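Local coordinates for protein probable 2-dehydropantoate 2-reductase (Bacillus subtilis, PDB 3EGO) that probably catalyses the NADPH-dependent reduction of 2-dehydropantoate (ketopantoate) to (R)-pantoate, a step in the biosynthesis of pantothenate, at residues A[16-21]-A[25-30]; A[31-36]-A[129-134]; A[45-48]-A[53-56]. All blocks are in the same frame, centred on the assembly; numbering follows the deposited sequence.

In the fold
All three contacts lie in the Rossmann-type nucleotide-binding part of the chain and reach one mixed sheet. Contact 1 is the buried one: helix 12-22 lies on strand 26-30 through small aliphatic groups, with one backbone bond at the turn between them. Contact 2, which opens where strand 26-30 leads into helix 34-43, is partly buried and largely polar, built on a salt-bridge network and a hydrogen bond from a glutamine amide. Contact 3 is a hairpin nested in the loop that contact 2 closes; its apolar face meets the helix of contact 1, and its other face carries mostly charged side chains. Strands 45-49 and 133-138 are neighbours, tying contact 3 to contact 2.

Contact 1 of 3, residues A[16-21]-A[25-30]; sequences LCAYYL and HDVTVV
Leu21 O lies oblique to the imidazole of His25, 3.9 Å from His25 CD2, while NE2 of that ring is hydrogen-bonded to Leu158 O. On the helix itself, Tyr20 carries CD2 of Tyr19 over the centre of one ring face and has Leu16 CD1 in plane at its edge; both tyrosines leave the helix on the side turned from the strand. The same oxygen of Leu21 accepts the backbone N-H of His25 (His25 N to Leu21 O 2.8 Å), a bond bent at the hydrogen to 133° that spans the tight connection from helix to strand. Beyond this turn the contact is aliphatic. The methyl of Ala18 meets two valines, its CB 3.6 Å from Val29 CG2 and 3.9 Å from Val27 CG1. Val27 uses both branches: with CG1 anti to the backbone N (chi1 178°) and lying against Ala18, CG2 is left to pack on Leu21, 4.0 Å from Leu21 CB. Segments 16-21 and 26-30 run nearly antiparallel, at 164°, their axes approaching to 8.3 Å. This is the second half of the beta-alpha-beta unit of a Rossmann fold, whose glycine-rich turn at the start of the helix probably binds NADP(+). Ile7 of strand 4-8 packs on both Ala18 and Val27, Ile45 of strand 45-49 adds to Ala18, and Cys58 of strand 52-61 touches both valines.

Contact 2 of 3, residues A[31-36]-A[129-134]; sequences TRRQEQ and KSDTAV
Asp131 OD1 is gripped by both terminal nitrogens of Arg33, at 2.9 Å from NH1 and 2.8 Å from NH2. The guanidinium comes end-on with the oxygen close to its own plane, whereas the carboxylate is turned 29° from that plane; NH1 uses the syn lone pair of OD1, and NH2 arrives on the same syn side but tilted out of the carboxylate plane. A weak third bond joins Arg33 NH1 to Asp131 OD2 at 3.2 Å. Arg33 NH1 also reaches back within its own segment, 2.8 Å from Glu35 OE2, which it meets from above that carboxylate's plane. The bend of the arginine chain at chi3 (-78°) brings the guanidinium round to both acids, whose like charges, with Glu35 OE2 4.4 Å from Asp131 OD2, it probably offsets. Arg33 is the N-cap residue of helix 34-43, which follows the second strand of the Rossmann beta-alpha-beta unit, so the network ties the start of this helix to the turn leading into strand 133-138. Deeper in, Gln36 passes at a slant over Asp131, its amide stacked on the carboxylate with the planes 25° apart and Gln36 CB 3.8 Å from Asp131 CG. Its chain leaves the backbone opposite N and stays extended, which carries Gln36 NE2 to Asp131 O, 2.9 Å away. The same amide nitrogen donates to Gly10 O in the glycine-rich loop, which binds NADP(+) in related enzymes.

Contact 3 of 3, residues A[45-48]-A[53-56]; sequences IRLY and EFRA
Leu47 and Phe54 face each other as a hydrogen-bonded pair in an antiparallel beta hairpin, strand 45-49 turning back into strand 52-61. The tight part is the backbone. Leu47 N binds Phe54 O (2.9 Å) and Phe54 N binds Leu47 O (2.8 Å), and Ile45 and Ala56 exchange a like pair of bonds. The CA-H groups of Arg46, Glu53 and Arg55 add contacts to carbonyls that already accept an N-H, as between Arg46 CA and Phe54 O at 3.2 Å. Ile45, Leu47, Phe54 and Ala56 form the apolar face; across it Leu47 CD2 lies 4.0 Å from Phe54 CD2, and Ala18, Tyr19 and Ser22 of helix 12-22 pack against it. On the other face, the more open one, three of the four side chains are charged, with Tyr48 the fourth. Arg46 and Arg55 run side by side with guanidinium groups stacked, centres 4.3 Å apart and planes at 26°. A bend at chi2 of Arg46 (-64°) lays its chain along Arg55, bringing two like charges together; Arg55 has a long, weak ion pair with Asp57. Nearer the turn, Tyr48 and Glu53 lie alongside, the carboxylate oblique to the ring with Glu53 OE2 3.1 Å from Tyr48 CE1.

Contact 1 of 3, residues A[16-21]-A[25-30]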
ATOM      1  N   LEU A  16       6.892  17.480 -26.813  1.00 19.62           N
ATOM      2  CA  LEU A  16       8.140  18.234 -26.573  1.00 18.08           C
ATOM      3  C   LEU A  16       9.150  17.925 -27.684  1.00 18.90           C
ATOM      4  O   LEU A  16       9.733  18.844 -28.289  1.00 20.50           O
ATOM      5  CB  LEU A  16       8.737  17.794 -25.217  1.00 18.11           C
ATOM      6  CG  LEU A  16      10.029  18.530 -24.805  1.00 20.62           C
ATOM      7  CD1 LEU A  16       9.720  19.853 -24.255  1.00 21.04           C
ATOM      8  CD2 LEU A  16      10.733  17.673 -23.782  1.00 21.08           C
ATOM      9  N   CYS A  17       9.335  16.629 -27.995  1.00 19.43           N
ATOM     10  CA  CYS A  17      10.277  16.267 -29.049  1.00 19.40           C
ATOM     11  C   CYS A  17       9.791  16.789 -30.405  1.00 22.98           C
ATOM     12  O   CYS A  17      10.570  17.236 -31.229  1.00 23.65           O
ATOM     13  CB  CYS A  17      10.402  14.733 -29.149  1.00 21.08           C
ATOM     14  SG  CYS A  17      11.258  13.983 -27.738  1.00 23.48           S
ATOM     15  N   ALA A  18       8.484  16.702 -30.647  1.00 22.28           N
ATOM     16  CA  ALA A  18       7.954  17.141 -31.948  1.00 20.88           C
ATOM     17  C   ALA A  18       8.207  18.634 -32.121  1.00 23.03           C
ATOM     18  O   ALA A  18       8.643  19.046 -33.171  1.00 24.85           O
ATOM     19  CB  ALA A  18       6.450  16.832 -32.018  1.00 19.75           C
ATOM     20  N   TYR A  19       7.962  19.445 -31.088  1.00 20.16           N
ATOM     21  CA  TYR A  19       8.214  20.860 -31.222  1.00 22.87           C
ATOM     22  C   TYR A  19       9.688  21.155 -31.607  1.00 24.87           C
ATOM     23  O   TYR A  19      10.026  21.861 -32.592  1.00 22.62           O
ATOM     24  CB  TYR A  19       7.834  21.640 -29.940  1.00 23.69           C
ATOM     25  CG  TYR A  19       8.256  23.088 -30.154  1.00 27.19           C
ATOM     26  CD1 TYR A  19       7.474  23.947 -30.933  1.00 28.16           C
ATOM     27  CD2 TYR A  19       9.483  23.559 -29.680  1.00 23.78           C
ATOM     28  CE1 TYR A  19       7.887  25.241 -31.185  1.00 25.09           C
ATOM     29  CE2 TYR A  19       9.898  24.817 -29.925  1.00 23.67           C
ATOM     30  CZ  TYR A  19       9.100  25.654 -30.704  1.00 29.66           C
ATOM     31  OH  TYR A  19       9.533  26.932 -30.952  1.00 34.60           O
ATOM     32  N   TYR A  20      10.599  20.585 -30.846  1.00 21.89           N
ATOM     33  CA  TYR A  20      11.952  20.989 -31.018  1.00 24.66           C
ATOM     34  C   TYR A  20      12.573  20.393 -32.259  1.00 23.57           C
ATOM     35  O   TYR A  20      13.396  21.060 -32.902  1.00 28.03           O
ATOM     36  CB  TYR A  20      12.763  20.680 -29.747  1.00 22.44           C
ATOM     37  CG  TYR A  20      12.581  21.675 -28.635  1.00 24.15           C
ATOM     38  CD1 TYR A  20      11.891  21.337 -27.475  1.00 23.46           C
ATOM     39  CD2 TYR A  20      13.147  22.948 -28.725  1.00 18.70           C
ATOM     40  CE1 TYR A  20      11.752  22.235 -26.431  1.00 25.04           C
ATOM     41  CE2 TYR A  20      13.018  23.849 -27.695  1.00 22.29           C
ATOM     42  CZ  TYR A  20      12.309  23.481 -26.539  1.00 21.09           C
ATOM     43  OH  TYR A  20      12.178  24.379 -25.483  1.00 21.99           O
ATOM     44  N   LEU A  21      12.202  19.157 -32.619  1.00 21.16           N
ATOM     45  CA  LEU A  21      12.785  18.534 -33.829  1.00 22.09           C
ATOM     46  C   LEU A  21      12.183  19.157 -35.109  1.00 23.78           C
ATOM     47  O   LEU A  21      12.854  19.266 -36.130  1.00 25.19           O
ATOM     48  CB  LEU A  21      12.588  17.011 -33.838  1.00 21.48           C
ATOM     49  CG  LEU A  21      13.381  16.300 -32.704  1.00 20.16           C
ATOM     50  CD1 LEU A  21      12.966  14.807 -32.532  1.00 21.35           C
ATOM     51  CD2 LEU A  21      14.901  16.466 -32.975  1.00 19.68           C
ATOM     52  N   HIS A  25      13.592  19.645 -38.839  1.00 30.42           N
ATOM     53  CA  HIS A  25      13.208  18.528 -39.669  1.00 31.42           C
ATOM     54  C   HIS A  25      11.702  18.503 -39.939  1.00 31.53           C
ATOM     55  O   HIS A  25      10.960  19.228 -39.319  1.00 31.27           O
ATOM     56  CB  HIS A  25      13.575  17.205 -39.005  1.00 32.31           C
ATOM     57  CG  HIS A  25      15.026  17.059 -38.667  1.00 37.89           C
ATOM     58  ND1 HIS A  25      16.005  16.926 -39.633  1.00 41.64           N
ATOM     59  CD2 HIS A  25      15.661  16.980 -37.468  1.00 35.58           C
ATOM     60  CE1 HIS A  25      17.183  16.799 -39.045  1.00 42.69           C
ATOM     61  NE2 HIS A  25      17.006  16.840 -37.734  1.00 34.65           N
ATOM     62  N   ASP A  26      11.277  17.621 -40.846  1.00 35.00           N
ATOM     63  CA  ASP A  26       9.863  17.322 -41.045  1.00 35.32           C
ATOM     64  C   ASP A  26       9.298  16.283 -40.063  1.00 33.53           C
ATOM     65  O   ASP A  26       9.603  15.086 -40.137  1.00 33.16           O
ATOM     66  CB  ASP A  26       9.636  16.857 -42.487  1.00 39.96           C
ATOM     67  CG  ASP A  26       9.714  17.991 -43.479  1.00 43.74           C
ATOM     68  OD1 ASP A  26       9.663  19.163 -43.051  1.00 56.59           O
ATOM     69  OD2 ASP A  26       9.801  17.705 -44.692  1.00 59.08           O
ATOM     70  N   VAL A  27       8.419  16.737 -39.170  1.00 33.22           N
ATOM     71  CA  VAL A  27       7.910  15.878 -38.093  1.00 30.73           C
ATOM     72  C   VAL A  27       6.445  15.522 -38.279  1.00 29.34           C
ATOM     73  O   VAL A  27       5.639  16.356 -38.681  1.00 29.57           O
ATOM     74  CB  VAL A  27       8.075  16.566 -36.696  1.00 30.34           C
ATOM     75  CG1 VAL A  27       7.499  15.707 -35.598  1.00 30.91           C
ATOM     76  CG2 VAL A  27       9.543  16.866 -36.435  1.00 26.96           C
ATOM     77  N   THR A  28       6.139  14.268 -37.987  1.00 26.01           N
ATOM     78  CA  THR A  28       4.779  13.800 -37.814  1.00 28.27           C
ATOM     79  C   THR A  28       4.653  13.168 -36.444  1.00 28.36           C
ATOM     80  O   THR A  28       5.474  12.318 -36.070  1.00 27.10           O
ATOM     81  CB  THR A  28       4.480  12.694 -38.810  1.00 25.18           C
ATOM     82  OG1 THR A  28       4.953  13.108 -40.117  1.00 30.97           O
ATOM     83  CG2 THR A  28       2.976  12.396 -38.858  1.00 29.15           C
ATOM     84  N   VAL A  29       3.600  13.552 -35.720  1.00 26.08           N
ATOM     85  CA  VAL A  29       3.240  12.878 -34.480  1.00 25.13           C
ATOM     86  C   VAL A  29       2.243  11.786 -34.797  1.00 29.58           C
ATOM     87  O   VAL A  29       1.209  12.061 -35.420  1.00 30.99           O
ATOM     88  CB  VAL A  29       2.633  13.890 -33.511  1.00 24.90           C
ATOM     89  CG1 VAL A  29       2.177  13.225 -32.182  1.00 22.64           C
ATOM     90  CG2 VAL A  29       3.692  14.947 -33.231  1.00 26.86           C
ATOM     91  N   VAL A  30       2.579  10.557 -34.422  1.00 28.98           N
ATOM     92  CA  VAL A  30       1.699   9.413 -34.627  1.00 33.00           C
ATOM     93  C   VAL A  30       1.010   9.177 -33.288  1.00 33.17           C
ATOM     94  O   VAL A  30       1.642   8.764 -32.306  1.00 30.00           O
ATOM     95  CB  VAL A  30       2.499   8.159 -35.075  1.00 34.05           C
ATOM     96  CG1 VAL A  30       1.585   6.919 -35.176  1.00 36.49           C
ATOM     97  CG2 VAL A  30       3.260   8.428 -36.365  1.00 29.85           C
TER

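Contact 2 of 3, residues A[31-36]-A[129-134]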
ATOM      1  N   THR A  31      -0.273   9.531 -33.242  1.00 36.15           N
ATOM      2  CA  THR A  31      -1.080   9.507 -32.017  1.00 36.87           C
ATOM      3  C   THR A  31      -2.095   8.373 -32.158  1.00 39.09           C
ATOM      4  O   THR A  31      -2.547   8.085 -33.247  1.00 37.61           O
ATOM      5  CB  THR A  31      -1.895  10.830 -31.839  1.00 38.01           C
ATOM      6  OG1 THR A  31      -2.803  11.009 -32.934  1.00 40.17           O
ATOM      7  CG2 THR A  31      -1.007  12.054 -31.793  1.00 40.03           C
ATOM      8  N   ARG A  32      -2.485   7.741 -31.061  1.00 41.69           N
ATOM      9  CA  ARG A  32      -3.497   6.693 -31.168  1.00 43.26           C
ATOM     10  C   ARG A  32      -4.910   7.260 -31.408  1.00 42.00           C
ATOM     11  O   ARG A  32      -5.746   6.589 -32.034  1.00 43.79           O
ATOM     12  CB  ARG A  32      -3.476   5.767 -29.944  1.00 46.39           C
ATOM     13  CG  ARG A  32      -4.271   6.283 -28.731  1.00 53.43           C
ATOM     14  CD  ARG A  32      -4.691   5.132 -27.833  1.00 60.57           C
ATOM     15  NE  ARG A  32      -5.752   4.306 -28.422  1.00 71.04           N
ATOM     16  CZ  ARG A  32      -5.836   2.981 -28.283  1.00 73.60           C
ATOM     17  NH1 ARG A  32      -4.910   2.321 -27.598  1.00 76.85           N
ATOM     18  NH2 ARG A  32      -6.835   2.308 -28.837  1.00 74.42           N
ATOM     19  N   ARG A  33      -5.171   8.488 -30.945  1.00 37.01           N
ATOM     20  CA  ARG A  33      -6.502   9.133 -31.159  1.00 37.07           C
ATOM     21  C   ARG A  33      -6.578  10.110 -32.347  1.00 34.53           C
ATOM     22  O   ARG A  33      -5.856  11.114 -32.411  1.00 30.89           O
ATOM     23  CB  ARG A  33      -6.982   9.828 -29.890  1.00 35.83           C
ATOM     24  CG  ARG A  33      -6.876   8.958 -28.654  1.00 39.63           C
ATOM     25  CD  ARG A  33      -7.001   9.785 -27.385  1.00 48.37           C
ATOM     26  NE  ARG A  33      -5.790  10.531 -27.019  1.00 49.53           N
ATOM     27  CZ  ARG A  33      -5.707  11.864 -26.967  1.00 47.70           C
ATOM     28  NH1 ARG A  33      -6.748  12.631 -27.268  1.00 40.19           N
ATOM     29  NH2 ARG A  33      -4.576  12.435 -26.609  1.00 47.16           N
ATOM     30  N   GLN A  34      -7.463   9.810 -33.304  1.00 33.41           N
ATOM     31  CA  GLN A  34      -7.614  10.673 -34.495  1.00 32.01           C
ATOM     32  C   GLN A  34      -7.900  12.133 -34.125  1.00 27.34           C
ATOM     33  O   GLN A  34      -7.541  13.078 -34.846  1.00 31.29           O
ATOM     34  CB  GLN A  34      -8.722  10.085 -35.404  1.00 35.75           C
ATOM     35  CG  GLN A  34      -8.645  10.496 -36.869  1.00 46.79           C
ATOM     36  CD  GLN A  34      -8.868   9.299 -37.802  1.00 56.24           C
ATOM     37  OE1 GLN A  34      -9.883   9.216 -38.497  1.00 54.64           O
ATOM     38  NE2 GLN A  34      -7.915   8.353 -37.801  1.00 57.86           N
ATOM     39  N   GLU A  35      -8.554  12.341 -32.993  1.00 29.98           N
ATOM     40  CA  GLU A  35      -8.902  13.706 -32.581  1.00 31.40           C
ATOM     41  C   GLU A  35      -7.659  14.505 -32.228  1.00 30.33           C
ATOM     42  O   GLU A  35      -7.592  15.727 -32.451  1.00 27.74           O
ATOM     43  CB  GLU A  35      -9.805  13.662 -31.363  1.00 34.08           C
ATOM     44  CG  GLU A  35      -9.466  12.501 -30.479  1.00 41.24           C
ATOM     45  CD  GLU A  35      -9.953  12.699 -29.064  1.00 52.68           C
ATOM     46  OE1 GLU A  35     -10.906  13.514 -28.871  1.00 54.38           O
ATOM     47  OE2 GLU A  35      -9.375  12.046 -28.161  1.00 49.21           O
ATOM     48  N   GLN A  36      -6.678  13.837 -31.626  1.00 28.39           N
ATOM     49  CA  GLN A  36      -5.435  14.567 -31.405  1.00 28.02           C
ATOM     50  C   GLN A  36      -4.713  14.788 -32.713  1.00 25.00           C
ATOM     51  O   GLN A  36      -4.246  15.864 -32.972  1.00 27.98           O
ATOM     52  CB  GLN A  36      -4.523  13.807 -30.474  1.00 28.12           C
ATOM     53  CG  GLN A  36      -3.183  14.569 -30.290  1.00 25.90           C
ATOM     54  CD  GLN A  36      -2.316  13.894 -29.238  1.00 26.87           C
ATOM     55  OE1 GLN A  36      -2.383  12.686 -29.043  1.00 25.61           O
ATOM     56  NE2 GLN A  36      -1.513  14.681 -28.549  1.00 23.01           N
ATOM     57  N   LYS A 129      -0.399  20.020 -21.676  1.00 22.85           N
ATOM     58  CA  LYS A 129      -1.499  20.872 -21.232  1.00 26.53           C
ATOM     59  C   LYS A 129      -2.811  20.531 -21.933  1.00 24.94           C
ATOM     60  O   LYS A 129      -3.867  20.690 -21.354  1.00 29.04           O
ATOM     61  CB  LYS A 129      -1.157  22.349 -21.478  1.00 24.21           C
ATOM     62  CG  LYS A 129       0.038  22.811 -20.655  1.00 31.15           C
ATOM     63  CD  LYS A 129       0.303  24.352 -20.809  1.00 35.43           C
ATOM     64  CE  LYS A 129      -0.431  25.168 -19.726  1.00 44.38           C
ATOM     65  NZ  LYS A 129      -0.235  24.566 -18.363  1.00 49.88           N
ATOM     66  N   SER A 130      -2.726  20.086 -23.179  1.00 24.62           N
ATOM     67  CA  SER A 130      -3.884  19.730 -23.993  1.00 27.74           C
ATOM     68  C   SER A 130      -3.422  18.801 -25.089  1.00 28.45           C
ATOM     69  O   SER A 130      -2.253  18.427 -25.141  1.00 27.95           O
ATOM     70  CB  SER A 130      -4.491  20.980 -24.631  1.00 30.68           C
ATOM     71  OG  SER A 130      -3.563  21.569 -25.517  1.00 33.57           O
ATOM     72  N   ASP A 131      -4.322  18.436 -26.004  1.00 26.89           N
ATOM     73  CA  ASP A 131      -3.927  17.626 -27.174  1.00 29.37           C
ATOM     74  C   ASP A 131      -2.818  18.251 -28.041  1.00 26.41           C
ATOM     75  O   ASP A 131      -2.109  17.549 -28.736  1.00 28.71           O
ATOM     76  CB  ASP A 131      -5.143  17.308 -28.080  1.00 31.35           C
ATOM     77  CG  ASP A 131      -5.857  15.961 -27.706  1.00 40.09           C
ATOM     78  OD1 ASP A 131      -5.309  15.120 -26.960  1.00 37.20           O
ATOM     79  OD2 ASP A 131      -6.986  15.742 -28.176  1.00 47.40           O
ATOM     80  N   THR A 132      -2.713  19.568 -28.074  1.00 26.40           N
ATOM     81  CA  THR A 132      -1.703  20.201 -28.907  1.00 26.77           C
ATOM     82  C   THR A 132      -0.630  21.001 -28.133  1.00 26.61           C
ATOM     83  O   THR A 132       0.282  21.580 -28.724  1.00 31.07           O
ATOM     84  CB  THR A 132      -2.363  21.169 -29.955  1.00 29.75           C
ATOM     85  OG1 THR A 132      -3.049  22.200 -29.241  1.00 31.48           O
ATOM     86  CG2 THR A 132      -3.367  20.434 -30.838  1.00 31.30           C
ATOM     87  N   ALA A 133      -0.699  21.046 -26.816  1.00 26.41           N
ATOM     88  CA  ALA A 133       0.154  21.987 -26.112  1.00 21.25           C
ATOM     89  C   ALA A 133       0.957  21.320 -24.989  1.00 24.21           C
ATOM     90  O   ALA A 133       0.436  20.405 -24.298  1.00 22.22           O
ATOM     91  CB  ALA A 133      -0.692  23.143 -25.544  1.00 24.37           C
ATOM     92  N   VAL A 134       2.205  21.784 -24.808  1.00 22.35           N
ATOM     93  CA  VAL A 134       3.122  21.202 -23.836  1.00 22.52           C
ATOM     94  C   VAL A 134       3.914  22.310 -23.151  1.00 21.68           C
ATOM     95  O   VAL A 134       4.397  23.276 -23.778  1.00 22.86           O
ATOM     96  CB  VAL A 134       4.065  20.099 -24.476  1.00 24.00           C
ATOM     97  CG1 VAL A 134       5.050  20.725 -25.479  1.00 22.63           C
ATOM     98  CG2 VAL A 134       4.889  19.333 -23.378  1.00 21.48           C
TER

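Contact 3 of 3, residues A[45-48]-A[53-56]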
ATOM      1  N   ILE A  45       1.602  22.571 -32.885  1.00 32.71           N
ATOM      2  CA  ILE A  45       1.947  22.311 -31.498  1.00 31.84           C
ATOM      3  C   ILE A  45       2.342  23.601 -30.820  1.00 27.50           C
ATOM      4  O   ILE A  45       3.108  24.401 -31.367  1.00 33.14           O
ATOM      5  CB  ILE A  45       3.117  21.289 -31.420  1.00 31.31           C
ATOM      6  CG1 ILE A  45       2.597  19.895 -31.770  1.00 34.00           C
ATOM      7  CG2 ILE A  45       3.725  21.256 -30.015  1.00 32.55           C
ATOM      8  CD1 ILE A  45       3.713  18.955 -32.050  1.00 40.36           C
ATOM      9  N   ARG A  46       1.850  23.814 -29.617  1.00 24.47           N
ATOM     10  CA  ARG A  46       2.253  24.982 -28.863  1.00 25.45           C
ATOM     11  C   ARG A  46       3.195  24.534 -27.783  1.00 27.47           C
ATOM     12  O   ARG A  46       2.946  23.546 -27.118  1.00 26.92           O
ATOM     13  CB  ARG A  46       1.049  25.636 -28.197  1.00 26.36           C
ATOM     14  CG  ARG A  46      -0.053  26.023 -29.164  1.00 35.41           C
ATOM     15  CD  ARG A  46       0.415  27.093 -30.158  1.00 45.63           C
ATOM     16  NE  ARG A  46      -0.543  27.329 -31.243  1.00 48.08           N
ATOM     17  CZ  ARG A  46      -1.563  28.186 -31.175  1.00 47.07           C
ATOM     18  NH1 ARG A  46      -2.375  28.328 -32.212  1.00 44.05           N
ATOM     19  NH2 ARG A  46      -1.772  28.904 -30.072  1.00 43.82           N
ATOM     20  N   LEU A  47       4.270  25.269 -27.594  1.00 25.73           N
ATOM     21  CA  LEU A  47       5.138  24.951 -26.478  1.00 26.50           C
ATOM     22  C   LEU A  47       5.227  26.176 -25.622  1.00 26.06           C
ATOM     23  O   LEU A  47       5.459  27.284 -26.144  1.00 27.61           O
ATOM     24  CB  LEU A  47       6.525  24.555 -26.980  1.00 27.22           C
ATOM     25  CG  LEU A  47       7.488  24.296 -25.815  1.00 28.72           C
ATOM     26  CD1 LEU A  47       8.126  22.899 -25.950  1.00 23.29           C
ATOM     27  CD2 LEU A  47       8.505  25.384 -25.832  1.00 24.18           C
ATOM     28  N   TYR A  48       5.038  25.983 -24.317  1.00 25.70           N
ATOM     29  CA  TYR A  48       5.135  27.050 -23.320  1.00 27.39           C
ATOM     30  C   TYR A  48       6.470  26.908 -22.596  1.00 30.10           C
ATOM     31  O   TYR A  48       6.885  25.796 -22.200  1.00 27.53           O
ATOM     32  CB  TYR A  48       3.997  26.937 -22.303  1.00 27.44           C
ATOM     33  CG  TYR A  48       2.578  27.055 -22.842  1.00 32.50           C
ATOM     34  CD1 TYR A  48       1.798  28.171 -22.564  1.00 34.10           C
ATOM     35  CD2 TYR A  48       2.008  26.030 -23.603  1.00 38.82           C
ATOM     36  CE1 TYR A  48       0.473  28.267 -23.055  1.00 40.11           C
ATOM     37  CE2 TYR A  48       0.729  26.115 -24.094  1.00 39.74           C
ATOM     38  CZ  TYR A  48      -0.044  27.231 -23.820  1.00 39.12           C
ATOM     39  OH  TYR A  48      -1.330  27.299 -24.311  1.00 42.98           O
ATOM     40  N   GLU A  53       5.509  31.594 -25.480  1.00 27.18           N
ATOM     41  CA  GLU A  53       4.719  30.552 -26.138  1.00 28.65           C
ATOM     42  C   GLU A  53       5.105  30.515 -27.576  1.00 27.00           C
ATOM     43  O   GLU A  53       5.039  31.537 -28.273  1.00 30.65           O
ATOM     44  CB  GLU A  53       3.220  30.850 -26.064  1.00 30.32           C
ATOM     45  CG  GLU A  53       2.625  30.694 -24.738  1.00 31.60           C
ATOM     46  CD  GLU A  53       1.105  30.922 -24.753  1.00 42.89           C
ATOM     47  OE1 GLU A  53       0.433  30.685 -25.800  1.00 38.06           O
ATOM     48  OE2 GLU A  53       0.594  31.325 -23.691  1.00 43.95           O
ATOM     49  N   PHE A  54       5.477  29.343 -28.049  1.00 25.01           N
ATOM     50  CA  PHE A  54       5.846  29.166 -29.441  1.00 25.79           C
ATOM     51  C   PHE A  54       4.838  28.269 -30.137  1.00 26.71           C
ATOM     52  O   PHE A  54       4.163  27.471 -29.488  1.00 25.02           O
ATOM     53  CB  PHE A  54       7.239  28.543 -29.538  1.00 24.44           C
ATOM     54  CG  PHE A  54       8.280  29.317 -28.785  1.00 26.49           C
ATOM     55  CD1 PHE A  54       8.928  30.387 -29.395  1.00 26.65           C
ATOM     56  CD2 PHE A  54       8.532  29.050 -27.440  1.00 24.17           C
ATOM     57  CE1 PHE A  54       9.844  31.129 -28.689  1.00 23.37           C
ATOM     58  CE2 PHE A  54       9.459  29.793 -26.734  1.00 24.08           C
ATOM     59  CZ  PHE A  54      10.130  30.829 -27.383  1.00 24.45           C
ATOM     60  N   ARG A  55       4.750  28.399 -31.451  1.00 23.52           N
ATOM     61  CA  ARG A  55       3.942  27.496 -32.250  1.00 25.60           C
ATOM     62  C   ARG A  55       4.775  26.873 -33.339  1.00 25.15           C
ATOM     63  O   ARG A  55       5.596  27.540 -33.998  1.00 28.72           O
ATOM     64  CB  ARG A  55       2.718  28.226 -32.889  1.00 26.45           C
ATOM     65  CG  ARG A  55       1.851  27.237 -33.655  1.00 32.19           C
ATOM     66  CD  ARG A  55       1.335  27.808 -34.959  1.00 49.65           C
ATOM     67  NE  ARG A  55       0.195  28.705 -34.785  1.00 50.53           N
ATOM     68  CZ  ARG A  55      -0.963  28.590 -35.440  1.00 46.01           C
ATOM     69  NH1 ARG A  55      -1.918  29.471 -35.216  1.00 47.31           N
ATOM     70  NH2 ARG A  55      -1.168  27.611 -36.326  1.00 47.36           N
ATOM     71  N   ALA A  56       4.598  25.577 -33.520  1.00 26.76           N
ATOM     72  CA  ALA A  56       5.241  24.856 -34.611  1.00 28.30           C
ATOM     73  C   ALA A  56       4.210  24.083 -35.395  1.00 32.46           C
ATOM     74  O   ALA A  56       3.379  23.383 -34.845  1.00 31.17           O
ATOM     75  CB  ALA A  56       6.315  23.855 -34.081  1.00 30.09           C
TER